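Local coordinates for protein diacylglycerol O-acyltransferase (Marinobacter hydrocarbonoclasticus, PDB 6CHJ) that probably transfers the acyl group of an acyl-CoA to a diacylglycerol or a long-chain alcohol, making triacylglycerols and wax esters, at residues R228-Q233 and M279-L284; A41-Q46 and V117-G122; L248-A253 and E448-A453; P400-M405 and A409-L414; K209-A214 and T355-A360. One frame throughout, in Å; residues are numbered along the deposited sequence.

Contact 1: residues R228-Q233 and M279-L284; sequences RCMLNQ and MNQDAL
Met230 lays the sulfur end of its side chain over Gln281 and Ala283, where the chain leaves helix 262-280. Beyond CG the thioether chain runs extended and then bends at its last torsion (chi3 -83°), which turns the methyl group toward the amide of Gln281. Met230 CE lies 3.2 Å from Gln281 OE1, a close approach of a weakly polar methyl to a carbonyl oxygen. Behind the methyl, Met230 SD is 3.9 Å from Ala283 CB and equally near Gln281 CB, at 3.9 Å, so the sulfur rests against both CB atoms, which lie on one side of it. The two long side chains cross at about a right angle, and the glutamine folds at chi2 (-83°) to bring its amide beside the methyl. No hydrogen bond spans the two segments. With an alanine at Gln281, Met230 CE would probably lose the amide beside it and be freer to turn, while the sulfur could still meet CB.

Both backbones reverse at this point. Residues Cys229 to Asn232 form a type I beta turn, closed by Asn232 N to Cys229 O at 2.9 Å, with Met230 at one corner. Opposite it, Asp282 takes a positive phi and ends the helix in a Schellman motif, which brings Ala283 round to face Met230. Met230 also touches Leu278 and Leu231 touches Leu274, so the turn packs against the last turns of helix 262-280. Leu231 also hydrogen-bonds through its backbone to Ala409, just before strand 410-417.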
# COMPACT_ATOMS: atom_id res chain seq x y z
N ARG B 228 12.70 -23.50 18.12
CA ARG B 228 11.93 -23.38 16.90
C ARG B 228 10.47 -23.11 17.27
O ARG B 228 9.93 -23.71 18.20
CB ARG B 228 12.08 -24.65 16.06
CG ARG B 228 13.36 -24.66 15.21
CD ARG B 228 13.38 -25.77 14.16
NE ARG B 228 13.84 -25.30 12.85
CZ ARG B 228 14.88 -25.81 12.18
NH1 ARG B 228 15.58 -26.82 12.69
NH2 ARG B 228 15.22 -25.31 10.99
N CYS B 229 9.86 -22.16 16.56
CA CYS B 229 8.55 -21.65 16.94
C CYS B 229 7.85 -21.12 15.70
O CYS B 229 8.48 -20.64 14.76
CB CYS B 229 8.67 -20.53 17.97
SG CYS B 229 7.08 -19.92 18.55
N MET B 230 6.52 -21.19 15.73
CA MET B 230 5.71 -20.71 14.62
C MET B 230 5.88 -19.21 14.39
O MET B 230 5.72 -18.73 13.26
CB MET B 230 4.24 -21.09 14.85
CG MET B 230 3.39 -20.00 15.43
SD MET B 230 1.66 -20.47 15.76
CE MET B 230 0.86 -20.24 14.18
N LEU B 231 6.22 -18.43 15.43
CA LEU B 231 6.55 -17.02 15.22
C LEU B 231 7.80 -16.82 14.35
O LEU B 231 8.05 -15.70 13.90
CB LEU B 231 6.78 -16.30 16.56
CG LEU B 231 5.74 -16.48 17.68
CD1 LEU B 231 6.12 -15.67 18.90
CD2 LEU B 231 4.35 -16.09 17.23
N ASN B 232 8.59 -17.86 14.10
CA ASN B 232 9.93 -17.60 13.60
C ASN B 232 10.15 -18.26 12.25
O ASN B 232 11.01 -19.14 12.09
CB ASN B 232 10.95 -18.03 14.67
CG ASN B 232 10.70 -17.34 16.01
OD1 ASN B 232 10.27 -17.97 16.98
ND2 ASN B 232 10.93 -16.04 16.06
N GLN B 233 9.40 -17.82 11.26
CA GLN B 233 9.45 -18.38 9.92
C GLN B 233 9.32 -17.23 8.92
O GLN B 233 9.07 -16.08 9.30
CB GLN B 233 8.35 -19.43 9.73
CG GLN B 233 7.08 -19.12 10.53
CD GLN B 233 6.00 -20.19 10.42
OE1 GLN B 233 5.89 -20.88 9.40
NE2 GLN B 233 5.20 -20.35 11.48
N MET B 279 -0.64 -22.45 22.47
CA MET B 279 -1.41 -23.64 22.80
C MET B 279 -2.62 -23.75 21.89
O MET B 279 -2.82 -24.77 21.22
CB MET B 279 -1.83 -23.61 24.27
CG MET B 279 -0.66 -23.79 25.21
SD MET B 279 -1.21 -23.96 26.91
CE MET B 279 -1.78 -22.29 27.27
N ASN B 280 -3.40 -22.67 21.81
CA ASN B 280 -4.57 -22.65 20.94
C ASN B 280 -4.23 -23.05 19.51
O ASN B 280 -5.08 -23.63 18.82
CB ASN B 280 -5.22 -21.27 20.99
CG ASN B 280 -6.24 -21.14 22.11
OD1 ASN B 280 -7.44 -21.26 21.88
ND2 ASN B 280 -5.76 -20.87 23.32
N GLN B 281 -3.01 -22.79 19.04
CA GLN B 281 -2.59 -23.26 17.72
C GLN B 281 -1.97 -24.65 17.75
O GLN B 281 -1.51 -25.13 16.71
CB GLN B 281 -1.57 -22.30 17.09
CG GLN B 281 -2.18 -20.99 16.61
CD GLN B 281 -2.80 -21.13 15.23
OE1 GLN B 281 -2.11 -21.46 14.26
NE2 GLN B 281 -4.10 -20.87 15.15
N ASP B 282 -1.94 -25.30 18.92
CA ASP B 282 -1.22 -26.57 19.09
C ASP B 282 0.23 -26.45 18.67
O ASP B 282 0.82 -27.40 18.14
CB ASP B 282 -1.92 -27.70 18.32
CG ASP B 282 -3.11 -28.26 19.07
OD1 ASP B 282 -2.92 -28.74 20.21
OD2 ASP B 282 -4.24 -28.19 18.53
N ALA B 283 0.82 -25.28 18.90
CA ALA B 283 2.15 -24.96 18.42
C ALA B 283 2.99 -24.35 19.53
O ALA B 283 3.90 -23.55 19.26
CB ALA B 283 2.08 -24.02 17.21
N LEU B 284 2.69 -24.69 20.78
CA LEU B 284 3.47 -24.21 21.91
C LEU B 284 4.72 -25.07 22.06
O LEU B 284 4.60 -26.29 22.21
CB LEU B 284 2.64 -24.24 23.19
CG LEU B 284 3.43 -24.01 24.48
CD1 LEU B 284 3.82 -22.55 24.61
CD2 LEU B 284 2.68 -24.48 25.73

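Contact 2: residues A41-Q46 and V117-G122; sequences AQLADQ and VHLIEG
Leu119 points from strand 117-121 straight at helix 41-46, and one of its two methyls, CD2, does the touching. CB, CG and CD1 stay back, so that of the side-chain atoms CD2 alone comes within 4.2 Å of residues 41-46. With CG anti to the backbone N (chi1 172°), the chain carries that methyl onto the helix backbone: Leu119 CD2 is 3.7 Å from Ala44 N and 3.8 Å from Ala44 CB. The same methyl meets the branch point of Leu43, Leu119 CD2 to Leu43 CG at 4.0 Å, the two leucines crossing obliquely. Because Ala44 has only a methyl, the leucine tip can reach its main-chain atoms.

Glu121, two residues on and on the same face of the strand, reaches toward the first turn of helix 39-49, at Ala41. Its CG sits between the backbone N and the carbonyl carbon (chi1 80°), the chain running extended beyond. Glu121 OE1 stops 4.1 Å from Ala41 N, too far for a bond, though the amide end of the helix may still favour the negative charge. The firmer partner is across the dimer: Glu121 OE2 is hydrogen-bonded to Thr89 OG1 of the second subunit, and that threonine also packs on Ala41.

The axes of helix 41-46 and strand 117-121 run nearly antiparallel (158°) and approach to 9.5 Å. Helix 39-49 thus lies along one face of the mixed sheet, where Phe84 of strand 82-86 touches Ala44, and Phe128 and Leu130 of strand 127-135 touch Leu119. From the other face, Ile120 meets Leu96 and Phe99 of helix 93-105.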
# COMPACT_ATOMS: atom_id res chain seq x y z
N ALA B 41 -14.60 16.09 8.94
CA ALA B 41 -14.52 16.65 7.59
C ALA B 41 -14.07 18.11 7.62
O ALA B 41 -13.24 18.53 6.80
CB ALA B 41 -15.86 16.50 6.87
N GLN B 42 -14.56 18.89 8.60
CA GLN B 42 -14.05 20.24 8.82
C GLN B 42 -12.54 20.22 9.08
O GLN B 42 -11.80 21.08 8.57
CB GLN B 42 -14.76 20.91 10.00
CG GLN B 42 -16.27 20.99 9.89
CD GLN B 42 -16.86 22.31 10.35
OE1 GLN B 42 -16.96 22.58 11.56
NE2 GLN B 42 -17.29 23.12 9.39
N LEU B 43 -12.08 19.27 9.91
CA LEU B 43 -10.66 19.21 10.26
C LEU B 43 -9.81 18.90 9.04
O LEU B 43 -8.74 19.51 8.83
CB LEU B 43 -10.43 18.17 11.35
CG LEU B 43 -8.96 17.89 11.70
CD1 LEU B 43 -8.22 19.18 11.96
CD2 LEU B 43 -8.83 16.93 12.90
N ALA B 44 -10.23 17.91 8.24
CA ALA B 44 -9.45 17.55 7.07
C ALA B 44 -9.25 18.76 6.17
O ALA B 44 -8.16 18.98 5.64
CB ALA B 44 -10.13 16.41 6.31
N ASP B 45 -10.29 19.60 6.06
CA ASP B 45 -10.23 20.74 5.15
C ASP B 45 -9.12 21.71 5.53
O ASP B 45 -8.39 22.20 4.66
CB ASP B 45 -11.59 21.43 5.10
CG ASP B 45 -12.56 20.71 4.19
OD1 ASP B 45 -12.10 20.27 3.10
OD2 ASP B 45 -13.76 20.56 4.56
N GLN B 46 -8.95 21.99 6.82
CA GLN B 46 -7.92 22.96 7.19
C GLN B 46 -6.54 22.33 7.29
O GLN B 46 -5.54 23.04 7.18
CB GLN B 46 -8.27 23.68 8.50
CG GLN B 46 -7.58 25.07 8.63
CD GLN B 46 -8.24 26.19 7.79
OE1 GLN B 46 -8.54 26.01 6.59
NE2 GLN B 46 -8.44 27.36 8.40
N VAL B 117 0.33 10.78 6.94
CA VAL B 117 -0.64 10.93 8.02
C VAL B 117 -2.02 10.61 7.46
O VAL B 117 -2.43 11.17 6.43
CB VAL B 117 -0.62 12.35 8.62
CG1 VAL B 117 -1.59 12.43 9.78
CG2 VAL B 117 0.78 12.75 9.04
N HIS B 118 -2.74 9.73 8.15
CA HIS B 118 -4.07 9.29 7.73
C HIS B 118 -5.07 9.74 8.79
O HIS B 118 -5.10 9.20 9.91
CB HIS B 118 -4.08 7.77 7.55
CG HIS B 118 -3.27 7.28 6.39
ND1 HIS B 118 -3.82 6.58 5.34
CD2 HIS B 118 -1.94 7.38 6.12
CE1 HIS B 118 -2.87 6.28 4.47
NE2 HIS B 118 -1.72 6.76 4.92
N LEU B 119 -5.90 10.71 8.45
CA LEU B 119 -7.02 11.12 9.29
C LEU B 119 -8.23 10.27 8.94
O LEU B 119 -8.74 10.33 7.82
CB LEU B 119 -7.30 12.62 9.12
CG LEU B 119 -8.55 13.23 9.76
CD1 LEU B 119 -8.47 13.08 11.26
CD2 LEU B 119 -8.71 14.72 9.35
N ILE B 120 -8.71 9.50 9.91
CA ILE B 120 -9.79 8.54 9.73
C ILE B 120 -11.05 9.07 10.40
O ILE B 120 -11.04 9.36 11.61
CB ILE B 120 -9.42 7.16 10.30
CG1 ILE B 120 -8.05 6.68 9.76
CG2 ILE B 120 -10.54 6.15 10.01
CD1 ILE B 120 -7.31 5.76 10.73
N GLU B 121 -12.13 9.19 9.63
CA GLU B 121 -13.46 9.54 10.10
C GLU B 121 -14.32 8.28 10.08
O GLU B 121 -13.83 7.18 9.78
CB GLU B 121 -14.09 10.66 9.25
CG GLU B 121 -14.71 10.21 7.90
CD GLU B 121 -15.78 11.19 7.33
OE1 GLU B 121 -15.76 12.39 7.69
OE2 GLU B 121 -16.62 10.76 6.50
N GLY B 122 -15.59 8.43 10.43
CA GLY B 122 -16.51 7.31 10.50
C GLY B 122 -16.45 6.48 11.76
O GLY B 122 -17.03 5.40 11.80

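Contact 3: residues L248-A253 and E448-A453; sequences LKRIRA and ELELNA
Arg250 runs fully stretched from CG to NE, with CG opposite the backbone N (chi1 173°), while Glu450 sets its CG beside its own backbone N (chi1 -83°) and then extends. The two side chains cross at about a right angle, the carboxylate arriving at the edge of the guanidinium. The grip is side-on and two-pronged: Arg250 NE holds Glu450 OE2 at 2.8 Å, and Arg250 NH2 holds Glu450 OE1 at 2.9 Å. Both bonds are nearly straight. Each oxygen lies in the guanidinium plane and is met on its syn side, but the carboxylate is twisted, its plane 32° from that of the guanidinium.

This is a helix-to-helix salt bridge at the surface, tying helix 248-258 to the C-terminal helix 437-453, and so joining the catalytic part of the chain to its C-terminal part. Arg250 has a second anion, Glu443, paired with NH1 and lying two helical turns before Glu450. Flanked by two carboxylates, the guanidinium is probably held against rotation. The Arg250 side chain also touches Leu446 and Ala447, and the neighbouring Ile251 packs on Val265 and Met269 of helix 262-280.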
# COMPACT_ATOMS: atom_id res chain seq x y z
N LEU B 248 -3.53 1.36 34.43
CA LEU B 248 -2.28 1.23 35.18
C LEU B 248 -2.52 0.76 36.62
O LEU B 248 -1.90 -0.21 37.07
CB LEU B 248 -1.54 2.57 35.16
CG LEU B 248 -0.03 2.60 35.32
CD1 LEU B 248 0.61 1.35 34.75
CD2 LEU B 248 0.52 3.87 34.66
N LYS B 249 -3.40 1.44 37.37
CA LYS B 249 -3.53 1.09 38.79
C LYS B 249 -4.10 -0.31 38.96
O LYS B 249 -3.79 -0.99 39.95
CB LYS B 249 -4.37 2.12 39.57
CG LYS B 249 -4.81 1.61 40.98
CD LYS B 249 -3.61 1.22 41.91
CE LYS B 249 -4.04 0.23 43.02
NZ LYS B 249 -2.90 -0.40 43.77
N ARG B 250 -4.90 -0.77 38.00
CA ARG B 250 -5.23 -2.19 37.99
C ARG B 250 -3.96 -3.04 37.99
O ARG B 250 -3.85 -4.02 38.73
CB ARG B 250 -6.10 -2.52 36.78
CG ARG B 250 -6.35 -3.98 36.58
CD ARG B 250 -7.40 -4.26 35.49
NE ARG B 250 -7.63 -5.71 35.41
CZ ARG B 250 -7.97 -6.38 34.32
NH1 ARG B 250 -8.13 -5.74 33.16
NH2 ARG B 250 -8.15 -7.70 34.39
N ILE B 251 -2.96 -2.63 37.20
CA ILE B 251 -1.72 -3.39 37.10
C ILE B 251 -0.83 -3.15 38.32
O ILE B 251 -0.13 -4.06 38.78
CB ILE B 251 -1.00 -3.02 35.78
CG1 ILE B 251 -1.67 -3.71 34.59
CG2 ILE B 251 0.48 -3.34 35.82
CD1 ILE B 251 -1.07 -3.27 33.25
N ARG B 252 -0.84 -1.94 38.86
CA ARG B 252 -0.09 -1.68 40.09
C ARG B 252 -0.62 -2.52 41.25
O ARG B 252 0.16 -3.04 42.05
CB ARG B 252 -0.13 -0.19 40.43
CG ARG B 252 1.17 0.52 40.13
CD ARG B 252 1.10 1.97 40.56
NE ARG B 252 0.95 2.90 39.45
CZ ARG B 252 -0.19 3.50 39.12
NH1 ARG B 252 -1.30 3.24 39.81
NH2 ARG B 252 -0.23 4.34 38.10
N ALA B 253 -1.95 -2.68 41.34
CA ALA B 253 -2.51 -3.56 42.36
C ALA B 253 -1.89 -4.95 42.29
O ALA B 253 -1.60 -5.57 43.33
CB ALA B 253 -4.03 -3.65 42.20
N GLU B 448 -5.94 -13.66 35.54
CA GLU B 448 -5.52 -14.88 36.24
C GLU B 448 -4.65 -14.53 37.44
O GLU B 448 -4.81 -15.10 38.53
CB GLU B 448 -4.76 -15.80 35.29
CG GLU B 448 -5.62 -16.75 34.48
CD GLU B 448 -4.82 -17.92 33.95
OE1 GLU B 448 -3.66 -18.07 34.39
OE2 GLU B 448 -5.33 -18.69 33.11
N LEU B 449 -3.70 -13.61 37.25
CA LEU B 449 -2.95 -13.07 38.38
C LEU B 449 -3.88 -12.42 39.40
O LEU B 449 -3.67 -12.54 40.61
CB LEU B 449 -1.90 -12.07 37.90
CG LEU B 449 -0.70 -12.61 37.12
CD1 LEU B 449 0.20 -11.45 36.61
CD2 LEU B 449 0.07 -13.56 38.00
N GLU B 450 -4.91 -11.72 38.93
CA GLU B 450 -5.79 -11.04 39.88
C GLU B 450 -6.60 -12.05 40.70
O GLU B 450 -6.73 -11.89 41.92
CB GLU B 450 -6.72 -10.09 39.15
CG GLU B 450 -6.13 -8.73 38.85
CD GLU B 450 -7.04 -8.02 37.89
OE1 GLU B 450 -7.65 -8.74 37.06
OE2 GLU B 450 -7.19 -6.78 37.98
N LEU B 451 -7.16 -13.08 40.06
CA LEU B 451 -7.86 -14.13 40.80
C LEU B 451 -6.93 -14.79 41.80
O LEU B 451 -7.24 -14.85 43.00
CB LEU B 451 -8.42 -15.18 39.84
CG LEU B 451 -9.51 -14.83 38.83
CD1 LEU B 451 -9.45 -15.80 37.64
CD2 LEU B 451 -10.88 -14.85 39.48
N ASN B 452 -5.77 -15.27 41.33
CA ASN B 452 -4.83 -16.00 42.16
C ASN B 452 -4.50 -15.28 43.46
O ASN B 452 -4.15 -15.93 44.46
CB ASN B 452 -3.53 -16.26 41.39
CG ASN B 452 -3.61 -17.50 40.52
OD1 ASN B 452 -4.69 -18.06 40.32
ND2 ASN B 452 -2.45 -17.93 39.99
N ALA B 453 -4.58 -13.95 43.46
CA ALA B 453 -4.26 -13.18 44.65
C ALA B 453 -5.47 -12.50 45.26
O ALA B 453 -5.32 -11.82 46.27
CB ALA B 453 -3.19 -12.13 44.34

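Contact 4: residues P400-M405 and A409-L414; sequences PVSIDM and ALNMTL
The side-chain amide of Asn411 carries Ser402 over one face: Ser402 CB is 3.6 Å from Asn411 OD1, and OG stands over the same face. At its nitrogen end, Asn411 ND2 makes a weak hydrogen bond to Ile403 O at 3.1 Å, bent to 128°, with the acceptor well out of the amide plane. The carboxylate of Asp404 has Ala409 O above its face, 2.9 Å from Asp404 CG. Two oxygen acceptors meet there with no bond between them, a closeness that may partly reflect the model.

Toward Pro400 and Thr413 carbon contacts take over. Thr413 CG2 packs on Ser402 CB at 3.6 Å, and Pro400 CG rides 3.5 Å from Thr413 OG1, whose hydrogen bond goes to Gly424 O on strand 420-428. Strands 393-401 and 410-417 belong to different sheets; segments 400-405 and 409-414 run roughly antiparallel (157° end to end) without a backbone bond between them. Ser402 O instead accepts from His104 NE2.

Between these segments, side chains rather than paired backbones make the junction of the two sheets. If the approach to Ala409 O is real, the buried carboxylate would probably be costly as an anion, for Arg239 offers Asp404 OD2 a long, weak ion pair.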
# COMPACT_ATOMS: atom_id res chain seq x y z
N PRO B 400 1.72 2.20 19.37
CA PRO B 400 2.76 2.08 18.36
C PRO B 400 2.47 0.92 17.40
O PRO B 400 1.79 -0.05 17.75
CB PRO B 400 4.02 1.83 19.19
CG PRO B 400 3.50 1.08 20.37
CD PRO B 400 2.16 1.70 20.68
N VAL B 401 2.99 1.05 16.18
CA VAL B 401 2.86 0.05 15.12
C VAL B 401 4.26 -0.22 14.64
O VAL B 401 4.91 0.66 14.07
CB VAL B 401 1.97 0.53 13.96
CG1 VAL B 401 1.55 -0.67 13.12
CG2 VAL B 401 0.75 1.30 14.48
N SER B 402 4.76 -1.43 14.89
CA SER B 402 6.18 -1.62 14.68
C SER B 402 6.45 -2.46 13.42
O SER B 402 5.61 -2.53 12.51
CB SER B 402 6.76 -2.21 15.96
OG SER B 402 8.09 -1.77 16.12
N ILE B 403 7.62 -3.11 13.37
CA ILE B 403 8.12 -3.79 12.18
C ILE B 403 8.21 -5.28 12.46
O ILE B 403 8.88 -5.70 13.42
CB ILE B 403 9.50 -3.24 11.77
CG1 ILE B 403 9.45 -1.76 11.40
CG2 ILE B 403 10.11 -4.08 10.65
CD1 ILE B 403 10.84 -1.10 11.50
N ASP B 404 7.56 -6.09 11.63
CA ASP B 404 7.83 -7.51 11.46
C ASP B 404 8.94 -7.75 10.43
O ASP B 404 9.17 -6.95 9.51
CB ASP B 404 6.59 -8.25 11.00
CG ASP B 404 5.46 -8.15 11.96
OD1 ASP B 404 5.70 -8.20 13.19
OD2 ASP B 404 4.31 -8.04 11.49
N MET B 405 9.58 -8.91 10.57
CA MET B 405 10.64 -9.38 9.69
C MET B 405 10.43 -10.87 9.43
O MET B 405 9.79 -11.57 10.22
CB MET B 405 12.03 -9.22 10.34
CG MET B 405 12.67 -7.89 10.15
SD MET B 405 14.34 -7.99 10.79
CE MET B 405 14.97 -9.36 9.78
N ALA B 409 7.80 -12.92 12.99
CA ALA B 409 6.45 -12.61 12.51
C ALA B 409 5.73 -11.62 13.42
O ALA B 409 4.89 -10.85 12.93
CB ALA B 409 5.63 -13.89 12.37
N LEU B 410 6.06 -11.59 14.71
CA LEU B 410 5.31 -10.82 15.70
C LEU B 410 6.22 -9.82 16.40
O LEU B 410 7.33 -10.17 16.82
CB LEU B 410 4.67 -11.75 16.74
CG LEU B 410 3.81 -11.15 17.87
CD1 LEU B 410 2.57 -10.39 17.36
CD2 LEU B 410 3.37 -12.23 18.82
N ASN B 411 5.76 -8.59 16.51
CA ASN B 411 6.48 -7.56 17.25
C ASN B 411 5.52 -6.92 18.24
O ASN B 411 4.49 -6.36 17.84
CB ASN B 411 7.08 -6.52 16.30
CG ASN B 411 8.06 -5.61 17.01
OD1 ASN B 411 7.72 -4.98 18.00
ND2 ASN B 411 9.29 -5.56 16.52
N MET B 412 5.83 -7.03 19.52
CA MET B 412 4.99 -6.50 20.58
C MET B 412 5.60 -5.20 21.06
O MET B 412 6.75 -5.18 21.51
CB MET B 412 4.86 -7.49 21.73
CG MET B 412 4.20 -8.82 21.36
SD MET B 412 4.16 -9.99 22.75
CE MET B 412 2.48 -9.86 23.33
N THR B 413 4.84 -4.11 20.94
CA THR B 413 5.37 -2.82 21.35
C THR B 413 4.44 -2.16 22.34
O THR B 413 3.21 -2.15 22.16
CB THR B 413 5.62 -1.93 20.17
OG1 THR B 413 4.54 -2.10 19.24
CG2 THR B 413 6.93 -2.29 19.51
N LEU B 414 5.04 -1.57 23.36
CA LEU B 414 4.34 -1.09 24.54
C LEU B 414 4.75 0.33 24.86
O LEU B 414 5.90 0.74 24.63
CB LEU B 414 4.63 -1.96 25.73
CG LEU B 414 3.86 -3.23 25.47
CD1 LEU B 414 4.76 -4.36 25.11
CD2 LEU B 414 3.12 -3.49 26.71

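Contact 5: residues K209-A214 and T355-A360; sequences KTINQA and TLAPAA
The 2.8 Å bond from Ala360 N to Leu356 O spans the turn that displays Ala357 and Pro358, the two residues on which Ile211 presses. Between these bonded ends the helix is kinked: the nitrogens of Pro358 and Ala359 have no bond to the turn before, and a proline nitrogen has no hydrogen to give. Ile211 packs against this irregular turn. Its CG1 lies beside the backbone N (chi1 -71°) and carries the ethyl branch outward, so that Ile211 CG1 meets Ala357 CB at 3.8 Å. The terminal methyl goes further, Ile211 CD1 coming within 3.7 Å of Ala357 O and, on the next residue, 3.7 Å of Pro358 CA. It also brushes the proline ring, Ile211 CD1 to Pro358 CG being 4.3 Å. No hydrogen bond crosses, and the small side chain of Ala357 lets the backbones come within 6.6 Å, measured from Ile211 CA to Ala357 CA. A serine in place of Ile211 would probably open a gap over the kink and take from Ala357 and Pro358 the ethyl branch that covers them.

The contact joins the last turn of helix 200-212, which ends at Asn212, to the middle of helix 345-365. Trp371, in the loop after helix 345-365, touches both Ile211 and Pro358 and so completes the small apolar cluster between the two helices.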
# COMPACT_ATOMS: atom_id res chain seq x y z
N LYS B 209 32.72 -14.34 9.67
CA LYS B 209 34.08 -13.97 10.07
C LYS B 209 34.07 -13.28 11.43
O LYS B 209 34.86 -13.63 12.32
CB LYS B 209 34.73 -13.07 9.01
CG LYS B 209 36.10 -12.52 9.44
CD LYS B 209 36.65 -11.45 8.50
CE LYS B 209 37.81 -10.69 9.15
NZ LYS B 209 38.41 -9.66 8.25
N THR B 210 33.18 -12.31 11.61
CA THR B 210 33.06 -11.66 12.91
C THR B 210 32.73 -12.69 13.99
O THR B 210 33.29 -12.65 15.09
CB THR B 210 31.99 -10.57 12.87
OG1 THR B 210 32.35 -9.57 11.90
CG2 THR B 210 31.81 -9.93 14.24
N ILE B 211 31.82 -13.62 13.69
CA ILE B 211 31.40 -14.58 14.71
C ILE B 211 32.53 -15.55 15.04
O ILE B 211 32.75 -15.90 16.20
CB ILE B 211 30.13 -15.33 14.26
CG1 ILE B 211 28.91 -14.41 14.27
CG2 ILE B 211 29.88 -16.55 15.15
CD1 ILE B 211 27.80 -14.92 13.39
N ASN B 212 33.26 -16.00 14.01
CA ASN B 212 34.23 -17.08 14.21
C ASN B 212 35.45 -16.58 14.96
O ASN B 212 36.00 -17.30 15.81
CB ASN B 212 34.61 -17.71 12.87
CG ASN B 212 33.70 -18.87 12.50
OD1 ASN B 212 32.78 -19.23 13.25
ND2 ASN B 212 33.96 -19.49 11.36
N GLN B 213 35.90 -15.35 14.67
CA GLN B 213 36.98 -14.74 15.44
C GLN B 213 36.44 -14.01 16.67
O GLN B 213 37.14 -13.19 17.27
CB GLN B 213 37.85 -13.82 14.54
CG GLN B 213 39.18 -13.27 15.18
CD GLN B 213 40.43 -14.10 14.88
OE1 GLN B 213 40.82 -14.95 15.69
NE2 GLN B 213 41.07 -13.84 13.75
N ALA B 214 35.19 -14.27 17.05
CA ALA B 214 34.80 -14.15 18.45
C ALA B 214 35.05 -15.45 19.21
O ALA B 214 34.25 -15.86 20.06
CB ALA B 214 33.33 -13.73 18.55
N THR B 355 26.95 -10.55 21.17
CA THR B 355 25.94 -11.54 21.54
C THR B 355 24.95 -11.77 20.40
O THR B 355 24.53 -12.91 20.15
CB THR B 355 25.21 -11.09 22.81
OG1 THR B 355 26.13 -11.03 23.90
CG2 THR B 355 24.09 -12.04 23.18
N LEU B 356 24.58 -10.71 19.68
CA LEU B 356 23.48 -10.76 18.71
C LEU B 356 23.93 -11.05 17.28
O LEU B 356 23.08 -11.29 16.42
CB LEU B 356 22.71 -9.44 18.72
CG LEU B 356 22.09 -9.10 20.08
CD1 LEU B 356 21.42 -7.75 20.05
CD2 LEU B 356 21.12 -10.18 20.48
N ALA B 357 25.24 -11.02 17.00
CA ALA B 357 25.73 -11.32 15.66
C ALA B 357 25.24 -12.66 15.11
O ALA B 357 24.92 -12.71 13.92
CB ALA B 357 27.26 -11.27 15.62
N PRO B 358 25.20 -13.75 15.88
CA PRO B 358 24.60 -14.98 15.33
C PRO B 358 23.12 -14.82 15.02
O PRO B 358 22.65 -15.36 14.02
CB PRO B 358 24.84 -16.02 16.43
CG PRO B 358 25.94 -15.45 17.27
CD PRO B 358 25.76 -13.98 17.23
N ALA B 359 22.37 -14.11 15.87
CA ALA B 359 20.96 -13.88 15.57
C ALA B 359 20.81 -13.07 14.28
O ALA B 359 19.92 -13.35 13.47
CB ALA B 359 20.27 -13.19 16.74
N ALA B 360 21.68 -12.07 14.08
CA ALA B 360 21.62 -11.29 12.85
C ALA B 360 21.85 -12.16 11.63
O ALA B 360 21.15 -12.03 10.62
CB ALA B 360 22.62 -10.14 12.89

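Contact 4 is the core of the set, close to the centre of the chain, where side chains bridge the two sheets; contacts 1 and 3 are surface contacts, contact 2 is partly buried, and contact 5 is buried though peripheral. Contact 2 reaches one sheet of contact 4 through strand 115-121, near the opposite edge from strand 393-401. Contact 1 touches contact 4 directly, Leu231 packing on Leu410. Contacts 1 and 3 depend on the successive helices 262-280 and 248-258. The chemistry differs accordingly: a two-pronged salt bridge in contact 3, thioether packing in contact 1, aliphatic packing in contacts 2 and 5, with a glutamate of contact 2 bonded to the second subunit, and mixed polar packing in contact 4.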